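Local coordinates for conserved protein (Methanosarcina mazei, PDB 2NR4) that binds flavin mononucleotide in an FMN-binding barrel domain, though its biological role is unknown, at residues Lys74-Tyr82 with Leu113-Cys124; Glu40-Gly48 with Ser90-Phe100. One frame throughout, in Å; residues are numbered along the deposited sequence.

From the N terminus, the first segment met is Glu40-Gly48, followed by Lys74-Tyr82, Ser90-Phe100 and Leu113-Cys124, so the two contacts cross rather than nest. Interaction 2 closes a loop of 41 residues by bringing strand 43-51 against the end of helix 84-92 and the chain that follows. Interaction 1 starts inside that loop and closes its own 30-residue loop, pairing strand 75-79 with strand 118-130. Both reach the same antiparallel barrel. Their centres lie about 11 Å apart, and they touch directly: Leu113 of interaction 1 packs through CD2 on Leu95 and Phe100 of interaction 2, while Lys114 N probably donates to Glu99 O.

Interaction 1. Residues Lys74-Tyr82 with Leu113-Cys124; sequences KCLASNVVY and LKEAIAWVVFEC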
loop_
_atom_site.group_PDB
_atom_site.type_symbol
_atom_site.label_atom_id
_atom_site.label_comp_id
_atom_site.label_asym_id
_atom_site.label_seq_id
_atom_site.Cartn_x
_atom_site.Cartn_y
_atom_site.Cartn_z
ATOM N N LYS A 74 -6.485 28.567 4.729
ATOM C CA LYS A 74 -5.088 28.153 5.076
ATOM C C LYS A 74 -4.990 27.036 6.117
ATOM O O LYS A 74 -4.131 27.040 7.045
ATOM C CB LYS A 74 -4.203 29.352 5.436
ATOM C CG LYS A 74 -4.046 30.361 4.285
ATOM C CD LYS A 74 -5.144 31.413 4.431
ATOM C CE LYS A 74 -4.830 32.688 3.676
ATOM N NZ LYS A 74 -6.045 33.571 3.709
ATOM N N CYS A 75 -5.857 26.055 5.943
ATOM C CA CYS A 75 -5.899 24.892 6.823
ATOM C C CYS A 75 -6.368 23.690 6.021
ATOM O O CYS A 75 -7.230 23.806 5.117
ATOM C CB CYS A 75 -6.854 25.121 8.001
ATOM S SG CYS A 75 -6.911 23.871 9.316
ATOM N N LEU A 76 -5.780 22.540 6.347
ATOM C CA LEU A 76 -6.076 21.267 5.634
ATOM C C LEU A 76 -5.696 20.138 6.562
ATOM O O LEU A 76 -4.709 20.260 7.303
ATOM C CB LEU A 76 -5.290 21.244 4.320
ATOM C CG LEU A 76 -5.024 19.991 3.479
ATOM C CD1 LEU A 76 -4.545 20.459 2.112
ATOM C CD2 LEU A 76 -3.996 19.013 4.127
ATOM N N ALA A 77 -6.448 19.038 6.551
ATOM C CA ALA A 77 -6.098 17.895 7.393
ATOM C C ALA A 77 -5.794 16.676 6.503
ATOM O O ALA A 77 -6.491 16.440 5.524
ATOM C CB ALA A 77 -7.245 17.556 8.315
ATOM N N SER A 78 -4.726 15.951 6.820
ATOM C CA SER A 78 -4.543 14.643 6.232
ATOM C C SER A 78 -5.472 13.630 6.888
ATOM O O SER A 78 -5.709 13.669 8.107
ATOM C CB SER A 78 -3.077 14.196 6.455
ATOM O OG SER A 78 -2.742 14.177 7.841
ATOM N N ASN A 79 -5.953 12.679 6.105
ATOM C CA ASN A 79 -6.694 11.505 6.584
ATOM C C ASN A 79 -6.142 10.236 5.929
ATOM O O ASN A 79 -6.253 10.071 4.698
ATOM C CB ASN A 79 -8.173 11.591 6.210
ATOM C CG ASN A 79 -8.840 12.826 6.831
ATOM O OD1 ASN A 79 -9.353 12.758 7.950
ATOM N ND2 ASN A 79 -8.757 13.966 6.144
ATOM N N VAL A 80 -5.605 9.352 6.753
ATOM C CA VAL A 80 -5.095 8.055 6.246
ATOM C C VAL A 80 -6.265 7.115 6.061
ATOM O O VAL A 80 -7.038 6.877 7.003
ATOM C CB VAL A 80 -4.012 7.411 7.175
ATOM C CG1 VAL A 80 -3.665 5.994 6.657
ATOM C CG2 VAL A 80 -2.766 8.318 7.260
ATOM N N VAL A 81 -6.408 6.617 4.844
ATOM C CA VAL A 81 -7.532 5.776 4.458
ATOM C C VAL A 81 -6.967 4.544 3.718
ATOM O O VAL A 81 -6.177 4.691 2.776
ATOM C CB VAL A 81 -8.480 6.634 3.570
ATOM C CG1 VAL A 81 -9.395 5.761 2.666
ATOM C CG2 VAL A 81 -9.237 7.715 4.430
ATOM N N TYR A 82 -7.379 3.345 4.139
ATOM C CA TYR A 82 -6.992 2.093 3.452
ATOM C C TYR A 82 -8.147 1.550 2.604
ATOM O O TYR A 82 -7.981 0.580 1.895
ATOM C CB TYR A 82 -6.596 0.997 4.460
ATOM C CG TYR A 82 -5.443 1.359 5.368
ATOM C CD1 TYR A 82 -4.377 2.101 4.908
ATOM C CD2 TYR A 82 -5.411 0.905 6.678
ATOM C CE1 TYR A 82 -3.299 2.413 5.745
ATOM C CE2 TYR A 82 -4.356 1.220 7.516
ATOM C CZ TYR A 82 -3.309 1.977 7.045
ATOM O OH TYR A 82 -2.268 2.303 7.884
ATOM N N LEU A 113 -12.169 13.054 8.389
ATOM C CA LEU A 113 -13.044 11.923 8.088
ATOM C C LEU A 113 -13.281 11.038 9.303
ATOM O O LEU A 113 -12.346 10.697 10.020
ATOM C CB LEU A 113 -12.494 11.079 6.942
ATOM C CG LEU A 113 -12.356 11.840 5.618
ATOM C CD1 LEU A 113 -11.711 10.913 4.561
ATOM C CD2 LEU A 113 -13.711 12.304 5.127
ATOM N N LYS A 114 -14.538 10.652 9.511
ATOM C CA LYS A 114 -14.875 9.737 10.606
ATOM C C LYS A 114 -14.213 8.376 10.414
ATOM O O LYS A 114 -13.883 7.712 11.400
ATOM C CB LYS A 114 -16.372 9.545 10.686
ATOM C CG LYS A 114 -17.075 10.769 11.247
ATOM C CD LYS A 114 -18.592 10.612 11.097
ATOM C CE LYS A 114 -19.135 9.689 12.131
ATOM N NZ LYS A 114 -20.463 10.280 12.535
ATOM N N GLU A 115 -14.029 8.002 9.150
ATOM C CA GLU A 115 -13.421 6.728 8.786
ATOM C C GLU A 115 -11.892 6.822 8.609
ATOM O O GLU A 115 -11.261 5.854 8.198
ATOM C CB GLU A 115 -14.079 6.166 7.531
ATOM C CG GLU A 115 -15.545 5.701 7.726
ATOM C CD GLU A 115 -15.752 4.724 8.895
ATOM O OE1 GLU A 115 -14.901 3.824 9.126
ATOM O OE2 GLU A 115 -16.790 4.846 9.587
ATOM N N ALA A 116 -11.297 7.963 8.939
ATOM C CA ALA A 116 -9.830 8.063 8.939
ATOM C C ALA A 116 -9.167 7.114 9.944
ATOM O O ALA A 116 -9.621 6.947 11.084
ATOM C CB ALA A 116 -9.386 9.486 9.212
ATOM N N ILE A 117 -8.078 6.488 9.518
ATOM C CA ILE A 117 -7.260 5.715 10.435
ATOM C C ILE A 117 -6.532 6.652 11.403
ATOM O O ILE A 117 -6.520 6.436 12.611
ATOM C CB ILE A 117 -6.232 4.856 9.638
ATOM C CG1 ILE A 117 -6.938 3.962 8.576
ATOM C CG2 ILE A 117 -5.348 4.077 10.587
ATOM C CD1 ILE A 117 -7.810 2.909 9.137
ATOM N N ALA A 118 -5.894 7.674 10.844
ATOM C CA ALA A 118 -5.189 8.703 11.577
ATOM C C ALA A 118 -5.351 10.035 10.833
ATOM O O ALA A 118 -5.360 10.070 9.569
ATOM C CB ALA A 118 -3.694 8.329 11.690
ATOM N N TRP A 119 -5.455 11.136 11.586
ATOM C CA TRP A 119 -5.615 12.477 10.968
ATOM C C TRP A 119 -4.628 13.463 11.565
ATOM O O TRP A 119 -4.202 13.303 12.739
ATOM C CB TRP A 119 -7.088 12.979 11.064
ATOM C CG TRP A 119 -7.626 12.979 12.461
ATOM C CD1 TRP A 119 -8.388 11.998 13.049
ATOM C CD2 TRP A 119 -7.401 13.981 13.473
ATOM N NE1 TRP A 119 -8.666 12.350 14.379
ATOM C CE2 TRP A 119 -8.074 13.555 14.651
ATOM C CE3 TRP A 119 -6.723 15.211 13.489
ATOM C CZ2 TRP A 119 -8.068 14.312 15.838
ATOM C CZ3 TRP A 119 -6.712 15.955 14.664
ATOM C CH2 TRP A 119 -7.367 15.486 15.830
ATOM N N VAL A 120 -4.229 14.448 10.770
ATOM C CA VAL A 120 -3.415 15.564 11.264
ATOM C C VAL A 120 -4.031 16.827 10.697
ATOM O O VAL A 120 -4.214 16.938 9.476
ATOM C CB VAL A 120 -1.925 15.482 10.814
ATOM C CG1 VAL A 120 -1.101 16.650 11.430
ATOM C CG2 VAL A 120 -1.305 14.106 11.194
ATOM N N VAL A 121 -4.360 17.779 11.564
ATOM C CA VAL A 121 -4.775 19.090 11.093
ATOM C C VAL A 121 -3.534 19.980 10.912
ATOM O O VAL A 121 -2.744 20.177 11.850
ATOM C CB VAL A 121 -5.817 19.769 12.072
ATOM C CG1 VAL A 121 -6.243 21.110 11.480
ATOM C CG2 VAL A 121 -7.002 18.859 12.276
ATOM N N PHE A 122 -3.383 20.552 9.725
ATOM C CA PHE A 122 -2.237 21.439 9.443
ATOM C C PHE A 122 -2.675 22.862 9.119
ATOM O O PHE A 122 -3.643 23.052 8.376
ATOM C CB PHE A 122 -1.491 20.975 8.200
ATOM C CG PHE A 122 -0.860 19.602 8.304
ATOM C CD1 PHE A 122 0.416 19.442 8.874
ATOM C CD2 PHE A 122 -1.490 18.499 7.722
ATOM C CE1 PHE A 122 1.039 18.169 8.884
ATOM C CE2 PHE A 122 -0.903 17.242 7.763
ATOM C CZ PHE A 122 0.382 17.088 8.345
ATOM N N GLU A 123 -1.906 23.839 9.600
ATOM C CA GLU A 123 -1.909 25.187 9.048
ATOM C C GLU A 123 -1.033 25.164 7.784
ATOM O O GLU A 123 0.084 24.669 7.803
ATOM C CB GLU A 123 -1.322 26.214 10.052
ATOM C CG GLU A 123 -1.167 27.603 9.399
ATOM C CD GLU A 123 -0.832 28.703 10.407
ATOM O OE1 GLU A 123 -0.694 28.372 11.613
ATOM O OE2 GLU A 123 -0.718 29.879 9.962
ATOM N N CYS A 124 -1.574 25.664 6.685
ATOM C CA CYS A 124 -0.860 25.839 5.427
ATOM C C CYS A 124 -0.163 27.185 5.418
ATOM O O CYS A 124 -0.799 28.248 5.659
ATOM C CB CYS A 124 -1.846 25.826 4.270
ATOM S SG CYS A 124 -2.809 24.299 4.167
HETATM O O HOH W 1 -2.921 11.610 8.717
#
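Leu113 meets Asn79 in two ways. Leu113 N donates to Asn79 OD1 at 2.9 Å, from above the plane of the amide group, while its side chain crosses that of Asn79 at about a right angle and carries CD1 on to Val81 CG2. A chi1 of -61° turns the Asn79 amide beside its own backbone N, where OD1 also meets the methyl of Ala116, the last residue of the type I turn Leu113-Ala116. Ile117 N makes a 2.7 Å hydrogen bond to Val80 O. Ile117 CG1 lies over one face of the Tyr82 ring, 4.2 Å from the centroid, a CH-pi contact, and Tyr82 OH hydrogen-bonds to Pro154 O of the second subunit. Ala118 O takes an almost straight bond from Val80 N (N-H...O 176°) and accepts from a water that in turn accepts from Ser78 OG, 2.7 Å from the water oxygen. Trp119 faces Asn79 in a non-hydrogen-bonded pair. Val120 and Ser78 exchange backbone bonds, with Val120 N 3.1 Å from Ser78 O and a second, weak hydrogen bond from Val120 N to Ser78 OG. Val121 sets CG1 3.6 Å from Cys75 SG. Phe122 and Leu76 form a hydrogen-bonded pair, and Leu76 O sits in plane at the Phe122 ring edge. Cys124 N hydrogen-bonds to Lys74 O, and Cys124 SG lies 3.9 Å from Leu76 CB. The strands run antiparallel at 163°. On its other side, strand 75-79 joins strand 29-37 through Ala77 and Asn79, consistent with barrel closure; strand 110-113 covers Cys75, Ala77 and Asn79.

Interaction 2. Residues Glu40-Gly48 with Ser90-Phe100; sequences EHPNAAPIG and STFSDLVPSEF. With FMN (flavin mononucleotide), chain C.
Phe100 offers one ring face to Pro42, whose CB stands 3.5 Å from the ring centroid and only 5° off the normal, a well-centred CH-pi contact. With CG anti to the carbonyl carbon (chi1 -61°), the Phe100 ring turns its face to the proline, and Pro97 adds CB against Pro42 CG. Further apolar packing surrounds Ala44: its CB is 3.8 Å from Leu95 CD1 and also touches Phe100 CZ. With an alanine in place of Phe100, the Pro42 ring would probably lose its flat seat and a gap would open beside the Ala44 methyl. Closer to the flavin, polar oxygens lie against a proline ring. Pro46 CG is 3.1 Å from Thr91 OG1, and Pro46 CD meets Ser90 OG; these hydroxyls hydrogen-bond back to their own helix, at Phe87 O for Thr91 and at Leu86 O and Phe87 O for Ser90. The backbones are linked through water: one molecule accepts from Ala44 N at 2.8 Å and from Leu95 N at 3.0 Å. Direct hydrogen bonds hold the flavin mononucleotide from both segments. FMN O2' donates to Pro46 O at 2.6 Å. FMN O4' donates to Thr91 O at 3.0 Å. Gly48 N donates to FMN O4 at 2.7 Å, and that bond is nearly straight (174°). Ile47 CD1 packs near C2 and N3 of the pyrimidine ring. Together these contacts form one wall of the FMN site, where a barrel strand and a helix end grip isoalloxazine and ribityl groups, consistent with an FMN-binding split barrel.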
loop_
_atom_site.group_PDB
_atom_site.type_symbol
_atom_site.label_atom_id
_atom_site.label_comp_id
_atom_site.label_asym_id
_atom_site.label_seq_id
_atom_site.Cartn_x
_atom_site.Cartn_y
_atom_site.Cartn_z
ATOM N N GLU A 40 -16.536 25.813 6.461
ATOM C CA GLU A 40 -17.969 26.104 6.270
ATOM C C GLU A 40 -18.754 25.077 5.450
ATOM O O GLU A 40 -19.971 25.095 5.432
ATOM C CB GLU A 40 -18.122 27.467 5.579
ATOM C CG GLU A 40 -17.652 28.652 6.396
ATOM C CD GLU A 40 -17.765 29.964 5.625
ATOM O OE1 GLU A 40 -18.641 30.093 4.711
ATOM O OE2 GLU A 40 -16.976 30.881 5.931
ATOM N N HIS A 41 -18.050 24.208 4.733
ATOM C CA HIS A 41 -18.653 23.132 3.985
ATOM C C HIS A 41 -17.524 22.110 3.775
ATOM O O HIS A 41 -16.599 22.383 3.013
ATOM C CB HIS A 41 -19.188 23.558 2.626
ATOM C CG HIS A 41 -19.698 22.400 1.814
ATOM N ND1 HIS A 41 -20.959 21.868 1.976
ATOM C CD2 HIS A 41 -19.087 21.627 0.884
ATOM C CE1 HIS A 41 -21.116 20.842 1.158
ATOM N NE2 HIS A 41 -19.989 20.668 0.491
ATOM N N PRO A 42 -17.587 20.980 4.475
ATOM C CA PRO A 42 -16.445 20.040 4.393
ATOM C C PRO A 42 -16.336 19.389 3.034
ATOM O O PRO A 42 -17.348 18.992 2.416
ATOM C CB PRO A 42 -16.761 19.001 5.470
ATOM C CG PRO A 42 -18.296 19.040 5.618
ATOM C CD PRO A 42 -18.655 20.484 5.363
ATOM N N ASN A 43 -15.079 19.235 2.601
ATOM C CA ASN A 43 -14.750 18.670 1.316
ATOM C C ASN A 43 -13.614 17.680 1.532
ATOM O O ASN A 43 -12.770 17.866 2.431
ATOM C CB ASN A 43 -14.179 19.771 0.427
ATOM C CG ASN A 43 -13.891 19.279 -0.971
ATOM O OD1 ASN A 43 -12.717 19.131 -1.402
ATOM N ND2 ASN A 43 -14.951 19.001 -1.691
ATOM N N ALA A 44 -13.603 16.630 0.735
ATOM C CA ALA A 44 -12.499 15.669 0.806
ATOM C C ALA A 44 -11.958 15.442 -0.598
ATOM O O ALA A 44 -12.717 15.417 -1.561
ATOM C CB ALA A 44 -13.006 14.370 1.386
ATOM N N ALA A 45 -10.654 15.227 -0.726
ATOM C CA ALA A 45 -10.075 14.897 -2.052
ATOM C C ALA A 45 -8.719 14.212 -1.854
ATOM O O ALA A 45 -7.993 14.598 -0.960
ATOM C CB ALA A 45 -9.873 16.180 -2.840
ATOM N N PRO A 46 -8.390 13.203 -2.667
ATOM C CA PRO A 46 -7.014 12.642 -2.581
ATOM C C PRO A 46 -5.950 13.663 -2.911
ATOM O O PRO A 46 -6.076 14.456 -3.859
ATOM C CB PRO A 46 -7.023 11.500 -3.589
ATOM C CG PRO A 46 -8.444 11.096 -3.623
ATOM C CD PRO A 46 -9.211 12.416 -3.592
ATOM N N ILE A 47 -4.909 13.667 -2.075
ATOM C CA ILE A 47 -3.809 14.604 -2.216
ATOM C C ILE A 47 -2.574 13.898 -1.726
ATOM O O ILE A 47 -2.648 13.140 -0.771
ATOM C CB ILE A 47 -4.045 15.847 -1.301
ATOM C CG1 ILE A 47 -5.304 16.628 -1.748
ATOM C CG2 ILE A 47 -2.849 16.758 -1.290
ATOM C CD1 ILE A 47 -5.077 17.486 -2.989
ATOM N N GLY A 48 -1.439 14.154 -2.367
ATOM C CA GLY A 48 -0.160 13.582 -1.885
ATOM C C GLY A 48 0.517 14.620 -0.981
ATOM O O GLY A 48 0.691 15.770 -1.385
ATOM N N SER A 90 -14.145 10.025 -2.851
ATOM C CA SER A 90 -13.651 11.390 -2.621
ATOM C C SER A 90 -13.059 12.011 -3.889
ATOM O O SER A 90 -12.938 13.227 -4.013
ATOM C CB SER A 90 -12.653 11.431 -1.476
ATOM O OG SER A 90 -11.486 10.752 -1.860
ATOM N N THR A 91 -12.652 11.183 -4.844
ATOM C CA THR A 91 -12.104 11.723 -6.082
ATOM C C THR A 91 -13.177 12.230 -7.014
ATOM O O THR A 91 -13.030 13.294 -7.603
ATOM C CB THR A 91 -11.287 10.656 -6.872
ATOM O OG1 THR A 91 -10.218 10.204 -6.065
ATOM C CG2 THR A 91 -10.752 11.231 -8.203
ATOM N N PHE A 92 -14.243 11.450 -7.180
ATOM C CA PHE A 92 -15.226 11.700 -8.226
ATOM C C PHE A 92 -16.557 12.200 -7.717
ATOM O O PHE A 92 -17.466 12.471 -8.525
ATOM C CB PHE A 92 -15.466 10.432 -9.050
ATOM C CG PHE A 92 -14.248 9.978 -9.804
ATOM C CD1 PHE A 92 -13.772 10.709 -10.897
ATOM C CD2 PHE A 92 -13.562 8.844 -9.411
ATOM C CE1 PHE A 92 -12.610 10.301 -11.576
ATOM C CE2 PHE A 92 -12.419 8.448 -10.080
ATOM C CZ PHE A 92 -11.957 9.164 -11.158
ATOM N N SER A 93 -16.674 12.338 -6.401
ATOM C CA SER A 93 -17.939 12.747 -5.781
ATOM C C SER A 93 -17.698 13.707 -4.642
ATOM O O SER A 93 -16.582 14.122 -4.391
ATOM C CB SER A 93 -18.709 11.540 -5.237
ATOM O OG SER A 93 -18.902 10.550 -6.225
ATOM N N ASP A 94 -18.788 14.083 -3.986
ATOM C CA ASP A 94 -18.747 14.877 -2.778
ATOM C C ASP A 94 -19.106 13.930 -1.632
ATOM O O ASP A 94 -20.168 13.294 -1.646
ATOM C CB ASP A 94 -19.782 16.018 -2.833
ATOM C CG ASP A 94 -19.634 16.917 -4.064
ATOM O OD1 ASP A 94 -19.118 18.048 -3.915
ATOM O OD2 ASP A 94 -20.065 16.520 -5.172
ATOM N N LEU A 95 -18.240 13.822 -0.638
ATOM C CA LEU A 95 -18.614 13.075 0.554
ATOM C C LEU A 95 -19.643 13.945 1.275
ATOM O O LEU A 95 -19.568 15.166 1.243
ATOM C CB LEU A 95 -17.419 12.806 1.456
ATOM C CG LEU A 95 -16.235 11.970 0.959
ATOM C CD1 LEU A 95 -15.423 11.501 2.152
ATOM C CD2 LEU A 95 -16.660 10.766 0.147
ATOM N N VAL A 96 -20.622 13.311 1.888
ATOM C CA VAL A 96 -21.666 14.085 2.552
ATOM C C VAL A 96 -21.161 14.585 3.918
ATOM O O VAL A 96 -20.262 13.967 4.525
ATOM C CB VAL A 96 -23.008 13.333 2.562
ATOM C CG1 VAL A 96 -23.580 13.293 1.147
ATOM C CG2 VAL A 96 -22.859 11.968 3.075
ATOM N N PRO A 97 -21.671 15.745 4.378
ATOM C CA PRO A 97 -21.208 16.252 5.665
ATOM C C PRO A 97 -21.267 15.267 6.829
ATOM O O PRO A 97 -20.458 15.418 7.756
ATOM C CB PRO A 97 -22.116 17.497 5.907
ATOM C CG PRO A 97 -22.491 17.925 4.492
ATOM C CD PRO A 97 -22.659 16.657 3.747
ATOM N N SER A 98 -22.130 14.241 6.770
ATOM C CA SER A 98 -22.206 13.226 7.860
ATOM C C SER A 98 -20.990 12.293 7.950
ATOM O O SER A 98 -20.831 11.538 8.918
ATOM C CB SER A 98 -23.491 12.382 7.811
ATOM O OG SER A 98 -23.813 11.917 6.508
ATOM N N GLU A 99 -20.133 12.363 6.940
ATOM C CA GLU A 99 -18.939 11.517 6.886
ATOM C C GLU A 99 -17.762 12.146 7.619
ATOM O O GLU A 99 -16.685 11.554 7.729
ATOM C CB GLU A 99 -18.604 11.253 5.409
ATOM C CG GLU A 99 -19.770 10.579 4.697
ATOM C CD GLU A 99 -19.441 10.083 3.315
ATOM O OE1 GLU A 99 -20.101 10.515 2.344
ATOM O OE2 GLU A 99 -18.531 9.235 3.204
ATOM N N PHE A 100 -17.953 13.369 8.089
ATOM C CA PHE A 100 -16.916 14.123 8.747
ATOM C C PHE A 100 -17.247 14.301 10.224
ATOM O O PHE A 100 -18.429 14.252 10.623
ATOM C CB PHE A 100 -16.803 15.512 8.134
ATOM C CG PHE A 100 -16.456 15.508 6.672
ATOM C CD1 PHE A 100 -15.134 15.646 6.260
ATOM C CD2 PHE A 100 -17.463 15.370 5.703
ATOM C CE1 PHE A 100 -14.813 15.668 4.892
ATOM C CE2 PHE A 100 -17.158 15.383 4.306
ATOM C CZ PHE A 100 -15.812 15.535 3.915
HETATM N N1 FMN C . -4.523 16.793 -6.691
HETATM C C2 FMN C . -3.677 17.781 -6.234
HETATM O O2 FMN C . -3.963 18.952 -6.469
HETATM N N3 FMN C . -2.519 17.455 -5.560
HETATM C C4 FMN C . -2.207 16.127 -5.313
HETATM O O4 FMN C . -1.308 15.828 -4.537
HETATM C C4A FMN C . -3.063 15.124 -5.762
HETATM N N5 FMN C . -2.768 13.789 -5.536
HETATM C C5A FMN C . -3.629 12.789 -5.965
HETATM C C6 FMN C . -3.322 11.445 -5.711
HETATM C C7 FMN C . -4.177 10.437 -6.134
HETATM C C7M FMN C . -3.775 9.008 -5.903
HETATM C C8 FMN C . -5.349 10.785 -6.841
HETATM C C8M FMN C . -6.377 9.771 -7.176
HETATM C C9 FMN C . -5.660 12.125 -7.105
HETATM C C9A FMN C . -4.794 13.136 -6.650
HETATM N N10 FMN C . -5.081 14.481 -6.892
HETATM C C10 FMN C . -4.223 15.468 -6.455
HETATM C "C1'" FMN C . -6.241 14.858 -7.764
HETATM C "C2'" FMN C . -7.410 15.245 -6.866
HETATM O "O2'" FMN C . -7.638 14.229 -5.926
HETATM C "C3'" FMN C . -8.646 15.363 -7.727
HETATM O "O3'" FMN C . -8.438 16.401 -8.669
HETATM C "C4'" FMN C . -9.893 15.601 -6.877
HETATM O "O4'" FMN C . -10.977 15.408 -7.751
HETATM C "C5'" FMN C . -9.929 17.012 -6.276
HETATM O "O5'" FMN C . -11.227 17.316 -5.808
HETATM P P FMN C . -11.632 18.659 -4.991
HETATM O O1P FMN C . -12.107 19.655 -6.063
HETATM O O2P FMN C . -10.366 19.233 -4.314
HETATM O O3P FMN C . -12.797 18.297 -4.067
HETATM O O HOH W 2 -17.890 16.868 1.024
HETATM O O HOH W 3 -16.061 15.848 -0.456
#